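Local coordinates for protein hypothetical bacterial 6-phosphogluconolactonase (Bacteroides fragilis, PDB 3SCY) that is a seven-bladed beta-propeller of the lactonase family that probably hydrolyses 6-phosphogluconolactone, at residues G19-G24 with K353-K358; Q259-I264 with A275-K280; I330-R335 with K347-D352. All blocks are in the same frame, centred on the assembly; numbering follows the deposited sequence. Where two conformers were deposited one is given.

Interaction 1: G19-G24 with K353-K358; sequences GTYTSG and KPVCLK
Gly-19 and Cys-356 form an antiparallel hydrogen-bonded pair in which Gly-19 N donates a hydrogen bond to Cys-356 O (2.8 Å). The return bond comes mainly from Val-355 N, which meets Gly-19 O at 2.8 Å with an almost straight N-H...O angle of 178°, while Cys-356 N adds a weak bond to the same oxygen. Farther along, Tyr-21 N reaches Lys-353 O at 3.2 Å, and Thr-20 CA lies 3.1 Å from Lys-353 O in a CA-H...O contact. Two consecutive residues, Val-355 and Cys-356, thus stand opposite the single Gly-19: a classic beta bulge, which shifts the register by one before Thr-20 pairs with Pro-354. This is the pairing by which beta-propellers of this kind close their ring, a strand from the start of the chain lying beside the last strand in one four-stranded blade.

Side chains fill in around the bulge. Val-355 CG1 lies 3.7 Å from Tyr-21 CD2, the two side chains crossing at about a right angle, while Val-355 CG2, set between its own backbone N and carbonyl carbon, lies over Thr-20 CA. Lys-353 runs out alongside the turn, its CD and CE near Ser-23 OG, and bends only at its last torsion (chi4 61°), which brings NZ to 3.7 Å from Gly-24 CA. In the second shell, Thr-20 OG1 is hydrogen-bonded to Gly-28 O and Ser-26 OG, and Tyr-21 OH to Glu-69 OE1. The tyrosine side chain is about 3 Å from a bound, unidentified ligand, consistent with a pocket there.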
loop_
_atom_site.group_PDB
_atom_site.type_symbol
_atom_site.label_atom_id
_atom_site.label_comp_id
_atom_site.label_asym_id
_atom_site.label_seq_id
_atom_site.Cartn_x
_atom_site.Cartn_y
_atom_site.Cartn_z
ATOM N N GLY A 19 -4.419 -10.239 0.197
ATOM C CA GLY A 19 -4.862 -10.059 -1.184
ATOM C C GLY A 19 -3.915 -10.828 -2.098
ATOM O O GLY A 19 -2.736 -11.029 -1.776
ATOM N N THR A 20 -4.430 -11.267 -3.246
ATOM C CA THR A 20 -3.710 -12.082 -4.226
ATOM C C THR A 20 -4.080 -11.771 -5.656
ATOM O O THR A 20 -5.023 -11.029 -5.915
ATOM C CB THR A 20 -4.111 -13.567 -4.011
ATOM O OG1 THR A 20 -5.483 -13.761 -4.408
ATOM C CG2 THR A 20 -3.885 -14.065 -2.569
ATOM N N TYR A 21 -3.353 -12.392 -6.593
ATOM C CA TYR A 21 -3.778 -12.459 -7.990
ATOM C C TYR A 21 -4.443 -13.815 -8.149
ATOM O O TYR A 21 -3.975 -14.807 -7.579
ATOM C CB TYR A 21 -2.619 -12.269 -8.956
ATOM C CG TYR A 21 -2.212 -10.820 -9.078
ATOM C CD1 TYR A 21 -3.058 -9.884 -9.661
ATOM C CD2 TYR A 21 -0.995 -10.375 -8.575
ATOM C CE1 TYR A 21 -2.682 -8.549 -9.787
ATOM C CE2 TYR A 21 -0.601 -9.047 -8.707
ATOM C CZ TYR A 21 -1.458 -8.130 -9.291
ATOM O OH TYR A 21 -1.070 -6.811 -9.384
ATOM N N THR A 22 -5.568 -13.861 -8.876
ATOM C CA THR A 22 -6.345 -15.088 -8.984
ATOM C C THR A 22 -6.199 -15.800 -10.350
ATOM O O THR A 22 -7.034 -16.653 -10.643
ATOM C CB THR A 22 -7.818 -14.778 -8.674
ATOM O OG1 THR A 22 -8.276 -13.696 -9.496
ATOM C CG2 THR A 22 -8.027 -14.407 -7.216
ATOM N N SER A 23 -5.120 -15.512 -11.135
ATOM C CA SER A 23 -4.853 -16.180 -12.435
ATOM C C SER A 23 -4.500 -17.653 -12.243
ATOM O O SER A 23 -4.570 -18.423 -13.201
ATOM C CB SER A 23 -3.730 -15.487 -13.206
ATOM O OG SER A 23 -2.615 -15.174 -12.382
ATOM N N GLY A 24 -4.108 -18.024 -11.026
ATOM C CA GLY A 24 -3.763 -19.397 -10.674
ATOM C C GLY A 24 -4.837 -20.044 -9.824
ATOM O O GLY A 24 -6.023 -19.949 -10.149
ATOM N N LYS A 353 0.134 -16.626 -4.967
ATOM C CA LYS A 353 0.324 -15.255 -5.474
ATOM C C LYS A 353 -0.100 -14.169 -4.463
ATOM O O LYS A 353 -0.882 -13.281 -4.828
ATOM C CB LYS A 353 -0.409 -15.066 -6.816
ATOM C CG LYS A 353 0.054 -16.066 -7.867
ATOM C CD LYS A 353 -0.437 -15.730 -9.258
ATOM C CE LYS A 353 0.093 -16.730 -10.274
ATOM N NZ LYS A 353 -0.357 -18.115 -9.996
ATOM N N PRO A 354 0.427 -14.200 -3.206
ATOM C CA PRO A 354 0.074 -13.150 -2.243
ATOM C C PRO A 354 0.729 -11.844 -2.622
ATOM O O PRO A 354 1.937 -11.837 -2.953
ATOM C CB PRO A 354 0.610 -13.676 -0.912
ATOM C CG PRO A 354 1.823 -14.524 -1.313
ATOM C CD PRO A 354 1.405 -15.163 -2.634
ATOM N N VAL A 355 -0.054 -10.746 -2.601
ATOM C CA VAL A 355 0.476 -9.432 -3.000
ATOM C C VAL A 355 0.006 -8.286 -2.093
ATOM O O VAL A 355 0.326 -7.139 -2.390
ATOM C CB VAL A 355 0.159 -9.113 -4.504
ATOM C CG1 VAL A 355 0.915 -10.045 -5.461
ATOM C CG2 VAL A 355 -1.343 -9.170 -4.802
ATOM N N CYS A 356 -0.755 -8.553 -1.014
ATOM C CA CYS A 356 -1.167 -7.460 -0.138
ATOM C C CYS A 356 -1.427 -8.005 1.224
ATOM O O CYS A 356 -2.204 -8.937 1.339
ATOM C CB CYS A 356 -2.386 -6.729 -0.675
ATOM S SG CYS A 356 -2.845 -5.293 0.330
ATOM N N LEU A 357 -0.780 -7.441 2.249
ATOM C CA LEU A 357 -0.951 -7.837 3.629
ATOM C C LEU A 357 -1.462 -6.669 4.424
ATOM O O LEU A 357 -0.909 -5.564 4.322
ATOM C CB LEU A 357 0.382 -8.304 4.239
ATOM C CG LEU A 357 1.161 -9.364 3.446
ATOM C CD1 LEU A 357 2.483 -9.694 4.147
ATOM C CD2 LEU A 357 0.341 -10.627 3.263
ATOM N N LYS A 358 -2.515 -6.896 5.211
ATOM C CA LYS A 358 -3.042 -5.874 6.108
ATOM C C LYS A 358 -3.431 -6.475 7.425
ATOM O O LYS A 358 -3.778 -7.656 7.469
ATOM C CB LYS A 358 -4.284 -5.172 5.504
ATOM C CG LYS A 358 -4.003 -4.340 4.249
ATOM C CD LYS A 358 -3.214 -3.066 4.524
ATOM C CE LYS A 358 -2.882 -2.394 3.222
ATOM N NZ LYS A 358 -2.295 -1.039 3.448
#

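Interaction 2: Q259-I264 with A275-K280; sequences QGSGDI and ASNRLK
Arg-278 folds its side chain back over the start of the neighbouring strand to hold two successive carbonyls. CG sits beside the backbone N (chi1 -61°), the chain extends through chi2 and then bends at chi3 (-71°), which brings NE to 2.9 Å from Gly-260 O and NH2 to 3.0 Å from Ser-261 O. Both oxygens lie near the edge of the guanidinium, somewhat tilted from its plane. Gly-260 O also accepts from Arg-278 N, and the two donors approach from opposite faces of the carbonyl plane. One residue therefore grips this oxygen twice, which, with the NH2 bond to Ser-261 O, restricts the rotation of the side chain; a salt bridge from NH2 to Glu-230 holds the far end.

Ser-276 OG takes the position between backbone N and carbonyl carbon (chi1 70°), from where it accepts the N-H of Asp-263 along a nearly straight line, with Asp-263 N at 2.9 Å. That hydroxyl also bonds Pro-308 O. The backbone bond from Gly-262 N to Ser-276 O, 2.8 Å, lies next to it. On the face shared with Ile-264 and Ala-275, Ser-261 OG donates to Asn-277 OD1 at 2.8 Å, nearly along the C=O axis, while Asn-277 ND2 is taken up by Tyr-301 OH and Ala-253 O. Asp-263 turns its carboxylate away from the pairing, toward His-215, His-265 and Phe-311 N. The register shifts by one between Ser-261 and Ile-264, so this is a bulged antiparallel hairpin, formed by the first two strands of a four-stranded propeller blade.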
loop_
_atom_site.group_PDB
_atom_site.type_symbol
_atom_site.label_atom_id
_atom_site.label_comp_id
_atom_site.label_asym_id
_atom_site.label_seq_id
_atom_site.Cartn_x
_atom_site.Cartn_y
_atom_site.Cartn_z
ATOM N N GLN A 259 15.217 -2.455 -11.505
ATOM C CA GLN A 259 14.085 -1.625 -11.919
ATOM C C GLN A 259 12.739 -2.280 -11.517
ATOM O O GLN A 259 11.806 -2.336 -12.311
ATOM C CB GLN A 259 14.156 -1.325 -13.423
ATOM C CG GLN A 259 15.481 -0.679 -13.811
ATOM C CD GLN A 259 15.530 -0.252 -15.248
ATOM O OE1 GLN A 259 14.996 -0.917 -16.145
ATOM N NE2 GLN A 259 16.181 0.872 -15.485
ATOM N N GLY A 260 12.694 -2.807 -10.291
ATOM C CA GLY A 260 11.525 -3.498 -9.767
ATOM C C GLY A 260 11.260 -3.247 -8.297
ATOM O O GLY A 260 10.770 -4.139 -7.604
ATOM N N SER A 261 11.540 -2.037 -7.808
ATOM C CA SER A 261 11.309 -1.779 -6.376
ATOM C C SER A 261 9.807 -1.782 -6.049
ATOM O O SER A 261 8.966 -1.560 -6.929
ATOM C CB SER A 261 12.001 -0.509 -5.923
ATOM O OG SER A 261 13.407 -0.719 -5.992
ATOM N N GLY A 262 9.497 -2.206 -4.823
ATOM C CA GLY A 262 8.123 -2.490 -4.453
ATOM C C GLY A 262 7.486 -1.669 -3.359
ATOM O O GLY A 262 6.809 -0.668 -3.633
ATOM N N ASP A 263 7.611 -2.139 -2.138
ATOM C CA ASP A 263 6.918 -1.516 -1.024
ATOM C C ASP A 263 7.875 -0.821 -0.032
ATOM O O ASP A 263 9.087 -0.961 -0.108
ATOM C CB ASP A 263 6.077 -2.576 -0.317
ATOM C CG ASP A 263 4.859 -2.060 0.431
ATOM O OD1 ASP A 263 4.547 -0.829 0.313
ATOM O OD2 ASP A 263 4.199 -2.878 1.099
ATOM N N ILE A 264 7.292 -0.015 0.844
ATOM C CA ILE A 264 8.068 0.784 1.784
ATOM C C ILE A 264 7.300 0.947 3.085
ATOM O O ILE A 264 6.101 1.246 3.089
ATOM C CB ILE A 264 8.415 2.176 1.142
ATOM C CG1 ILE A 264 9.419 2.954 2.015
ATOM C CG2 ILE A 264 7.137 3.007 0.811
ATOM C CD1 ILE A 264 10.013 4.222 1.279
ATOM N N ALA A 275 12.541 -1.141 2.487
ATOM C CA ALA A 275 12.055 -1.010 1.125
ATOM C C ALA A 275 12.342 -2.284 0.373
ATOM O O ALA A 275 13.451 -2.812 0.489
ATOM C CB ALA A 275 12.700 0.190 0.439
ATOM N N SER A 276 11.353 -2.825 -0.351
ATOM C CA SER A 276 11.569 -4.090 -1.034
ATOM C C SER A 276 11.943 -3.931 -2.499
ATOM O O SER A 276 11.615 -2.917 -3.121
ATOM C CB SER A 276 10.355 -5.005 -0.896
ATOM O OG SER A 276 9.225 -4.539 -1.634
ATOM N N ASN A 277 12.627 -4.956 -3.027
ATOM C CA ASN A 277 13.097 -5.027 -4.399
ATOM C C ASN A 277 12.713 -6.323 -5.008
ATOM O O ASN A 277 12.828 -7.360 -4.362
ATOM C CB ASN A 277 14.629 -4.934 -4.429
ATOM C CG ASN A 277 15.190 -3.613 -3.981
ATOM O OD1 ASN A 277 14.738 -2.542 -4.392
ATOM N ND2 ASN A 277 16.283 -3.673 -3.205
ATOM N N ARG A 278 12.291 -6.293 -6.269
ATOM C CA ARG A 278 11.951 -7.490 -7.027
ATOM C C ARG A 278 12.892 -7.669 -8.212
ATOM O O ARG A 278 13.731 -6.806 -8.481
ATOM C CB ARG A 278 10.518 -7.370 -7.557
ATOM C CG ARG A 278 9.472 -7.237 -6.447
ATOM C CD ARG A 278 8.131 -6.767 -6.991
ATOM N NE ARG A 278 8.160 -5.366 -7.413
ATOM C CZ ARG A 278 7.177 -4.766 -8.079
ATOM N NH1 ARG A 278 6.095 -5.446 -8.431
ATOM N NH2 ARG A 278 7.274 -3.482 -8.403
ATOM N N LEU A 279 12.698 -8.776 -8.952
ATOM C CA LEU A 279 13.299 -9.143 -10.248
ATOM C C LEU A 279 14.741 -9.638 -10.114
ATOM O O LEU A 279 15.081 -10.677 -10.690
ATOM C CB LEU A 279 13.178 -7.984 -11.275
ATOM C CG LEU A 279 11.742 -7.378 -11.458
ATOM C CD1 LEU A 279 11.728 -6.332 -12.556
ATOM C CD2 LEU A 279 10.702 -8.459 -11.787
ATOM N N LYS A 280 15.581 -8.914 -9.364
ATOM C CA LYS A 280 16.979 -9.330 -9.118
ATOM C C LYS A 280 17.270 -9.086 -7.660
ATOM O O LYS A 280 16.905 -8.024 -7.150
ATOM C CB LYS A 280 17.990 -8.572 -9.993
ATOM C CG LYS A 280 17.987 -8.937 -11.469
ATOM C CD LYS A 280 19.181 -8.299 -12.179
#

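Interaction 3: I330-R335 with K347-D352; sequences IQIFER and KDIKVD
The extended second torsion of Ile-330 (chi2 156°) carries its CD1 out to Val-351 CG2, 3.8 Å away. In Ile-332 a chi1 of -39° puts CG1 3.3 Å from Lys-347 O, and the bend at chi2 turns CD1 to Ile-349 CD1, which it meets in an oblique crossing. Phe-32 and Phe-34 of strand 28-35 pack against these branched side chains, Phe-32 on Ile-349 and Phe-34 on Ile-332, joining the hairpin to the adjacent blade.

Between the strands, Ile-330 and Ile-349 exchange both backbone bonds of an antiparallel hydrogen-bonded pair: Ile-330 N to Ile-349 O at 2.9 Å and Ile-349 N to Ile-330 O at 3.0 Å. The paired backbones set Ile-330 CB 4.0 Å from Ile-349 CB on one face of the sheet. At the break in strand 342-350 a water accepts from both Ile-332 N and Lys-347 N and lies 2.6 Å from Asp-348 OD1, to which it donates, linking the two strands; direct pairing of Ile-332 resumes at Ile-345. A second water accepts from Gln-331 NE2 and donates to Asp-348 OD1 at 2.7 Å. Gln-331 and Asp-348 run alongside each other in the same direction, with amide and carboxylate planes turned 77° apart; Gln-331 CG is 3.6 Å from Asp-348 OD1. Gln-331 OE1 is held by Gly-305 N, and Lys-347 NZ forms a salt bridge with Glu-40. Apolar on the isoleucine face and water-bridged along the polar one, this is the outer antiparallel hairpin of a propeller blade, built from its third and fourth strands.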
loop_
_atom_site.group_PDB
_atom_site.type_symbol
_atom_site.label_atom_id
_atom_site.label_comp_id
_atom_site.label_asym_id
_atom_site.label_seq_id
_atom_site.Cartn_x
_atom_site.Cartn_y
_atom_site.Cartn_z
ATOM N N ILE A 330 4.196 -16.333 2.391
ATOM C CA ILE A 330 4.339 -15.154 3.227
ATOM C C ILE A 330 5.477 -15.523 4.166
ATOM O O ILE A 330 5.310 -16.446 4.970
ATOM C CB ILE A 330 3.082 -14.699 3.973
ATOM C CG1 ILE A 330 2.025 -14.277 2.975
ATOM C CG2 ILE A 330 3.438 -13.519 4.929
ATOM C CD1 ILE A 330 0.561 -14.372 3.573
ATOM N N GLN A 331 6.658 -14.901 4.014
ATOM C CA GLN A 331 7.810 -15.198 4.867
ATOM C C GLN A 331 7.764 -14.350 6.114
ATOM O O GLN A 331 7.449 -13.148 6.032
ATOM C CB GLN A 331 9.082 -14.895 4.119
ATOM C CG GLN A 331 9.593 -15.972 3.224
ATOM C CD GLN A 331 10.938 -15.505 2.730
ATOM O OE1 GLN A 331 11.054 -14.432 2.148
ATOM N NE2 GLN A 331 11.983 -16.245 3.031
ATOM N N ILE A 332 8.121 -14.942 7.266
ATOM C CA ILE A 332 8.056 -14.226 8.528
ATOM C C ILE A 332 9.466 -13.947 9.048
ATOM O O ILE A 332 10.229 -14.894 9.276
ATOM C CB ILE A 332 7.224 -15.014 9.594
ATOM C CG1 ILE A 332 5.965 -15.730 9.018
ATOM C CG2 ILE A 332 6.922 -14.159 10.832
ATOM C CD1 ILE A 332 4.908 -14.807 8.330
ATOM N N PHE A 333 9.800 -12.664 9.256
ATOM C CA PHE A 333 11.100 -12.256 9.787
ATOM C C PHE A 333 10.970 -11.605 11.140
ATOM O O PHE A 333 10.092 -10.778 11.361
ATOM C CB PHE A 333 11.838 -11.281 8.844
ATOM C CG PHE A 333 12.162 -11.861 7.495
ATOM C CD1 PHE A 333 11.251 -11.762 6.440
ATOM C CD2 PHE A 333 13.386 -12.481 7.261
ATOM C CE1 PHE A 333 11.535 -12.342 5.202
ATOM C CE2 PHE A 333 13.659 -13.071 6.030
ATOM C CZ PHE A 333 12.756 -12.961 4.994
ATOM N N GLU A 334 11.829 -11.993 12.069
ATOM C CA GLU A 334 11.877 -11.333 13.357
ATOM C C GLU A 334 12.802 -10.125 13.226
ATOM O O GLU A 334 13.855 -10.241 12.598
ATOM C CB GLU A 334 12.351 -12.306 14.454
ATOM C CG GLU A 334 12.299 -11.677 15.835
ATOM C CD GLU A 334 12.535 -12.580 17.028
ATOM O OE1 GLU A 334 12.619 -13.816 16.842
ATOM O OE2 GLU A 334 12.596 -12.044 18.158
ATOM N N ARG A 335 12.402 -8.982 13.782
ATOM C CA ARG A 335 13.160 -7.738 13.793
ATOM C C ARG A 335 13.961 -7.578 15.046
ATOM O O ARG A 335 13.434 -7.739 16.149
ATOM C CB ARG A 335 12.232 -6.523 13.725
ATOM C CG ARG A 335 11.563 -6.287 12.401
ATOM C CD ARG A 335 10.913 -4.904 12.338
ATOM N NE ARG A 335 11.867 -3.796 12.383
ATOM C CZ ARG A 335 12.069 -2.995 13.424
ATOM N NH1 ARG A 335 11.324 -3.112 14.518
ATOM N NH2 ARG A 335 13.007 -2.058 13.374
ATOM N N LYS A 347 8.523 -19.891 9.436
ATOM C CA LYS A 347 7.106 -20.121 9.741
ATOM C C LYS A 347 6.280 -19.625 8.551
ATOM O O LYS A 347 5.241 -18.971 8.720
ATOM C CB LYS A 347 6.694 -19.442 11.065
ATOM C CG LYS A 347 7.383 -20.032 12.302
ATOM C CD LYS A 347 6.686 -19.645 13.599
ATOM C CE LYS A 347 7.537 -19.924 14.820
ATOM N NZ LYS A 347 7.741 -21.379 15.046
ATOM N N ASP A 348 6.751 -19.943 7.328
ATOM C CA ASP A 348 6.113 -19.539 6.075
ATOM C C ASP A 348 4.642 -19.914 5.994
ATOM O O ASP A 348 4.248 -20.998 6.418
ATOM C CB ASP A 348 6.805 -20.183 4.886
ATOM C CG ASP A 348 8.189 -19.704 4.542
ATOM O OD1 ASP A 348 8.713 -18.805 5.258
ATOM O OD2 ASP A 348 8.758 -20.223 3.555
ATOM N N ILE A 349 3.842 -19.009 5.437
ATOM C CA ILE A 349 2.406 -19.213 5.234
ATOM C C ILE A 349 2.187 -19.461 3.747
ATOM O O ILE A 349 2.518 -18.592 2.930
ATOM C CB ILE A 349 1.585 -17.997 5.755
ATOM C CG1 ILE A 349 1.907 -17.675 7.246
ATOM C CG2 ILE A 349 0.091 -18.246 5.536
ATOM C CD1 ILE A 349 1.402 -16.279 7.779
ATOM N N LYS A 350 1.622 -20.628 3.390
ATOM C CA LYS A 350 1.361 -20.989 1.995
ATOM C C LYS A 350 0.124 -20.280 1.498
ATOM O O LYS A 350 -0.933 -20.391 2.116
ATOM C CB LYS A 350 1.202 -22.520 1.821
ATOM N N VAL A 351 0.280 -19.471 0.438
ATOM C CA VAL A 351 -0.802 -18.708 -0.226
ATOM C C VAL A 351 -0.425 -18.580 -1.692
ATOM O O VAL A 351 0.722 -18.252 -1.960
ATOM C CB VAL A 351 -1.064 -17.287 0.387
ATOM C CG1 VAL A 351 -2.261 -16.607 -0.273
ATOM C CG2 VAL A 351 -1.250 -17.316 1.893
ATOM N N ASP A 352 -1.358 -18.771 -2.646
ATOM C CA ASP A 352 -0.981 -18.581 -4.048
ATOM C C ASP A 352 -0.987 -17.099 -4.390
ATOM O O ASP A 352 -1.962 -16.390 -4.095
ATOM C CB ASP A 352 -1.885 -19.360 -5.031
ATOM C CG ASP A 352 -1.210 -19.698 -6.361
ATOM O OD1 ASP A 352 -0.192 -20.430 -6.345
ATOM O OD2 ASP A 352 -1.712 -19.252 -7.420
HETATM O O HOH W 1 11.324 -18.861 4.442
HETATM O O HOH W 2 9.233 -17.609 7.544
#

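How the interactions relate
Interactions 2 and 3 follow one another along the chain, and both are nested inside the long loop closed by interaction 1. Each belongs to a different four-stranded blade of the propeller: interaction 2 to the first two strands of one, interaction 3 to the last two of the next, and interaction 1 to the blade shared by both ends of the chain. Interactions 1 and 3 touch, with centres about 14 Å apart; Thr-20 CG2 lies 3.4 Å from Asp-352 O, where the chain passes from strand 342-350 to 354-360. Interaction 2 stands apart, its nearest atoms about 7 Å from interaction 1 and 10 Å from interaction 3. The three contacts thus lie in three consecutive blades, the last of which closes the ring.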